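Local coordinates for protein beta-N-acetylhexosaminidase (Streptomyces plicatus, PDB 5FD0) that hydrolyses terminal non-reducing N-acetylhexosamine residues from beta-N-acetylhexosaminides, as a family 20 glycoside hydrolase, at residues 397-402 and 412-417. Numbering follows the deposited sequence.
Sequences RTYLDM and LSWAGY. With NAG (2-acetamido-2-deoxy-beta-D-glucopyranose), chain B.
The indole of W414 carries M402 on one face, with SD 4.4 Å from the centroid of the five-membered ring in a Met-aromatic contact; CE of M402 sits on the same face over the NE1 side of the rim, and CB of A415 over another part of it. Tryptophan suits the place by supplying both this broad face and an N-H: at the indole edge, in plane, NE1 donates a nearly straight hydrogen bond (2.9 Å, 168°) to O6 of the bound NAG. At the edge of the Y399 ring, OH donates a 2.7 Å hydrogen bond to acetamide oxygen O7. D401 offers an acceptor, OD2 taking a hydrogen bond from O6 at 2.6 Å, so one sugar hydroxyl is gripped from both segments. A flexible thioether suits M402: bent at chi2 and chi3 (58° and 57°), it brings CE against both the indole and CB of A415. L412 N donates a 2.9 Å hydrogen bond to D401 O, beside the single backbone bridge of M402 with L412, whose apolar CD1 meets NAG C6. Replacing W414 with a leucine would probably cost O6 its indole donor and leave the M402 thioether without its aromatic platform. With E320, D319, R168 and E450, which also hydrogen-bond NAG, Y399, D401, L412 and W414 line a pocket consistent with the terminal-sugar subsite of the family 20 TIM barrel.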
ATOM      1  N   ARG A 397      -1.670   0.866 -15.384  1.00 14.11           N
ATOM      2  CA  ARG A 397      -0.329   0.612 -14.880  1.00 17.58           C
ATOM      3  C   ARG A 397      -0.318  -0.118 -13.528  1.00 14.89           C
ATOM      4  O   ARG A 397       0.347  -1.142 -13.395  1.00 15.75           O
ATOM      5  CB  ARG A 397       0.435   1.926 -14.727  1.00 17.29           C
ATOM      6  CG  ARG A 397       0.560   2.736 -16.027  1.00 17.48           C
ATOM      7  CD  ARG A 397       1.621   2.203 -16.915  1.00 21.57           C
ATOM      8  NE  ARG A 397       1.723   2.999 -18.134  1.00 23.03           N
ATOM      9  CZ  ARG A 397       2.612   2.779 -19.086  1.00 23.50           C
ATOM     10  NH1 ARG A 397       3.480   1.789 -18.949  1.00 20.86           N
ATOM     11  NH2 ARG A 397       2.608   3.523 -20.192  1.00 25.42           N
ATOM     12  N   THR A 398      -0.987   0.428 -12.512  1.00 16.27           N
ATOM     13  CA  THR A 398      -0.811  -0.035 -11.131  1.00 14.30           C
ATOM     14  C   THR A 398      -2.105  -0.493 -10.474  1.00 14.15           C
ATOM     15  O   THR A 398      -2.111  -0.749  -9.262  1.00 15.34           O
ATOM     16  CB  THR A 398      -0.189   1.071 -10.277  1.00 14.85           C
ATOM     17  OG1 THR A 398      -1.136   2.129 -10.120  1.00 17.55           O
ATOM     18  CG2 THR A 398       1.074   1.624 -10.936  1.00 17.81           C
ATOM     19  N   TYR A 399      -3.200  -0.595 -11.223  1.00 12.97           N
ATOM     20  CA  TYR A 399      -4.419  -1.267 -10.745  1.00 14.21           C
ATOM     21  C   TYR A 399      -4.172  -2.770 -10.759  1.00 17.94           C
ATOM     22  O   TYR A 399      -4.126  -3.403 -11.817  1.00 15.65           O
ATOM     23  CB  TYR A 399      -5.619  -0.883 -11.607  1.00 15.45           C
ATOM     24  CG  TYR A 399      -6.335   0.346 -11.151  1.00 14.23           C
ATOM     25  CD1 TYR A 399      -5.635   1.426 -10.597  1.00 13.87           C
ATOM     26  CD2 TYR A 399      -7.720   0.448 -11.267  1.00 11.89           C
ATOM     27  CE1 TYR A 399      -6.298   2.544 -10.191  1.00 12.43           C
ATOM     28  CE2 TYR A 399      -8.389   1.574 -10.852  1.00 14.81           C
ATOM     29  CZ  TYR A 399      -7.670   2.610 -10.307  1.00 12.85           C
ATOM     30  OH  TYR A 399      -8.332   3.706  -9.869  1.00 12.61           O
ATOM     31  N   LEU A 400      -3.957  -3.342  -9.569  1.00 13.90           N
ATOM     32  CA  LEU A 400      -3.584  -4.744  -9.432  1.00 12.59           C
ATOM     33  C   LEU A 400      -4.739  -5.701  -9.705  1.00 13.00           C
ATOM     34  O   LEU A 400      -4.506  -6.904  -9.855  1.00 14.67           O
ATOM     35  CB  LEU A 400      -3.031  -5.000  -8.008  1.00 14.70           C
ATOM     36  CG  LEU A 400      -1.740  -4.237  -7.713  1.00 13.54           C
ATOM     37  CD1 LEU A 400      -1.401  -4.404  -6.230  1.00 17.39           C
ATOM     38  CD2 LEU A 400      -0.585  -4.725  -8.562  1.00 18.54           C
ATOM     39  N   ASP A 401      -5.959  -5.199  -9.788  1.00 13.30           N
ATOM     40  CA  ASP A 401      -7.081  -6.002 -10.225  1.00 11.68           C
ATOM     41  C   ASP A 401      -7.147  -6.160 -11.732  1.00 16.08           C
ATOM     42  O   ASP A 401      -7.985  -6.935 -12.200  1.00 16.45           O
ATOM     43  CB  ASP A 401      -8.411  -5.417  -9.715  1.00 13.16           C
ATOM     44  CG  ASP A 401      -8.744  -4.046 -10.315  1.00 16.74           C
ATOM     45  OD1 ASP A 401      -7.850  -3.165 -10.360  1.00 21.08           O
ATOM     46  OD2 ASP A 401      -9.921  -3.833 -10.712  1.00 16.79           O
ATOM     47  N   MET A 402      -6.323  -5.457 -12.502  1.00 13.69           N
ATOM     48  CA  MET A 402      -6.413  -5.571 -13.955  1.00 14.28           C
ATOM     49  C   MET A 402      -5.756  -6.864 -14.443  1.00 15.16           C
ATOM     50  O   MET A 402      -4.683  -7.251 -13.977  1.00 13.30           O
ATOM     51  CB  MET A 402      -5.778  -4.375 -14.646  1.00 13.80           C
ATOM     52  CG  MET A 402      -6.596  -3.890 -15.878  1.00 15.82           C
ATOM     53  SD  MET A 402      -8.305  -3.409 -15.527  1.00 16.94           S
ATOM     54  CE  MET A 402      -8.053  -2.145 -14.280  1.00 16.36           C
ATOM     55  N   LEU A 412     -10.233  -7.659 -13.908  1.00 17.36           N
ATOM     56  CA  LEU A 412     -11.026  -6.914 -14.875  1.00 19.25           C
ATOM     57  C   LEU A 412     -10.184  -6.527 -16.087  1.00 18.51           C
ATOM     58  O   LEU A 412      -8.962  -6.640 -16.084  1.00 14.73           O
ATOM     59  CB  LEU A 412     -11.615  -5.660 -14.240  1.00 16.32           C
ATOM     60  CG  LEU A 412     -12.545  -5.899 -13.067  1.00 18.83           C
ATOM     61  CD1 LEU A 412     -13.102  -4.570 -12.607  1.00 18.49           C
ATOM     62  CD2 LEU A 412     -13.688  -6.863 -13.448  1.00 22.12           C
ATOM     63  N   SER A 413     -10.851  -6.042 -17.134  1.00 16.31           N
ATOM     64  CA  SER A 413     -10.154  -5.730 -18.373  1.00 20.72           C
ATOM     65  C   SER A 413     -10.542  -4.374 -18.947  1.00 21.22           C
ATOM     66  O   SER A 413     -10.145  -4.062 -20.063  1.00 18.21           O
ATOM     67  CB  SER A 413     -10.403  -6.819 -19.427  1.00 23.44           C
ATOM     68  OG  SER A 413     -11.783  -6.929 -19.674  1.00 25.54           O
ATOM     69  N   TRP A 414     -11.288  -3.554 -18.216  1.00 17.55           N
ATOM     70  CA  TRP A 414     -11.783  -2.325 -18.801  1.00 17.58           C
ATOM     71  C   TRP A 414     -10.652  -1.366 -19.149  1.00 19.74           C
ATOM     72  O   TRP A 414     -10.803  -0.538 -20.051  1.00 17.41           O
ATOM     73  CB  TRP A 414     -12.789  -1.655 -17.871  1.00 18.36           C
ATOM     74  CG  TRP A 414     -12.221  -1.174 -16.571  1.00 17.66           C
ATOM     75  CD1 TRP A 414     -12.205  -1.846 -15.396  1.00 17.78           C
ATOM     76  CD2 TRP A 414     -11.589   0.091 -16.322  1.00 15.74           C
ATOM     77  NE1 TRP A 414     -11.634  -1.071 -14.420  1.00 17.80           N
ATOM     78  CE2 TRP A 414     -11.239   0.117 -14.963  1.00 19.64           C
ATOM     79  CE3 TRP A 414     -11.303   1.205 -17.112  1.00 16.88           C
ATOM     80  CZ2 TRP A 414     -10.604   1.208 -14.377  1.00 16.94           C
ATOM     81  CZ3 TRP A 414     -10.676   2.297 -16.525  1.00 16.91           C
ATOM     82  CH2 TRP A 414     -10.332   2.280 -15.167  1.00 16.74           C
ATOM     83  N   ALA A 415      -9.513  -1.470 -18.471  1.00 13.70           N
ATOM     84  CA  ALA A 415      -8.369  -0.613 -18.746  1.00 15.19           C
ATOM     85  C   ALA A 415      -7.399  -1.251 -19.734  1.00 16.59           C
ATOM     86  O   ALA A 415      -6.254  -0.802 -19.835  1.00 20.22           O
ATOM     87  CB  ALA A 415      -7.637  -0.256 -17.441  1.00 19.50           C
ATOM     88  N   GLY A 416      -7.829  -2.278 -20.468  1.00 14.07           N
ATOM     89  CA  GLY A 416      -6.889  -3.079 -21.244  1.00 15.58           C
ATOM     90  C   GLY A 416      -6.222  -4.100 -20.332  1.00 17.07           C
ATOM     91  O   GLY A 416      -6.608  -4.285 -19.175  1.00 17.71           O
ATOM     92  N   TYR A 417      -5.212  -4.767 -20.871  1.00 15.57           N
ATOM     93  CA  TYR A 417      -4.415  -5.746 -20.147  1.00 17.13           C
ATOM     94  C   TYR A 417      -3.127  -5.092 -19.668  1.00 20.52           C
ATOM     95  O   TYR A 417      -2.596  -4.188 -20.315  1.00 17.30           O
ATOM     96  CB  TYR A 417      -4.130  -6.954 -21.038  1.00 19.37           C
ATOM     97  CG  TYR A 417      -5.430  -7.574 -21.495  1.00 19.54           C
ATOM     98  CD1 TYR A 417      -6.302  -8.100 -20.564  1.00 18.60           C
ATOM     99  CD2 TYR A 417      -5.808  -7.584 -22.833  1.00 23.35           C
ATOM    100  CE1 TYR A 417      -7.494  -8.643 -20.925  1.00 22.48           C
ATOM    101  CE2 TYR A 417      -7.035  -8.133 -23.224  1.00 20.87           C
ATOM    102  CZ  TYR A 417      -7.864  -8.662 -22.264  1.00 19.85           C
ATOM    103  OH  TYR A 417      -9.076  -9.207 -22.588  1.00 30.48           O
TER
HETATM  104  C1  NAG B 601     -12.884   1.990 -11.361  1.00 23.34           C
HETATM  105  C2  NAG B 601     -13.580   2.355 -10.035  1.00 19.90           C
HETATM  106  C3  NAG B 601     -13.469   1.331  -8.940  1.00 19.32           C
HETATM  107  C4  NAG B 601     -13.579  -0.070  -9.430  1.00 21.15           C
HETATM  108  C5  NAG B 601     -12.436  -0.201 -10.420  1.00 18.03           C
HETATM  109  C6  NAG B 601     -12.162  -1.589 -10.903  1.00 24.21           C
HETATM  110  C7  NAG B 601     -11.769   3.866  -9.322  1.00 17.34           C
HETATM  111  C8  NAG B 601     -11.381   5.211  -8.756  1.00 17.01           C
HETATM  112  N2  NAG B 601     -13.080   3.630  -9.522  1.00 20.03           N
HETATM  113  O1  NAG B 601     -13.656   2.465 -12.390  1.00 26.24           O
HETATM  114  O3  NAG B 601     -14.541   1.543  -7.983  1.00 18.14           O
HETATM  115  O4  NAG B 601     -13.446  -0.973  -8.337  1.00 21.94           O
HETATM  116  O5  NAG B 601     -12.771   0.591 -11.589  1.00 25.56           O
HETATM  117  O6  NAG B 601     -10.983  -1.611 -11.673  1.00 18.21           O
HETATM  118  O7  NAG B 601     -10.928   3.064  -9.577  1.00 17.20           O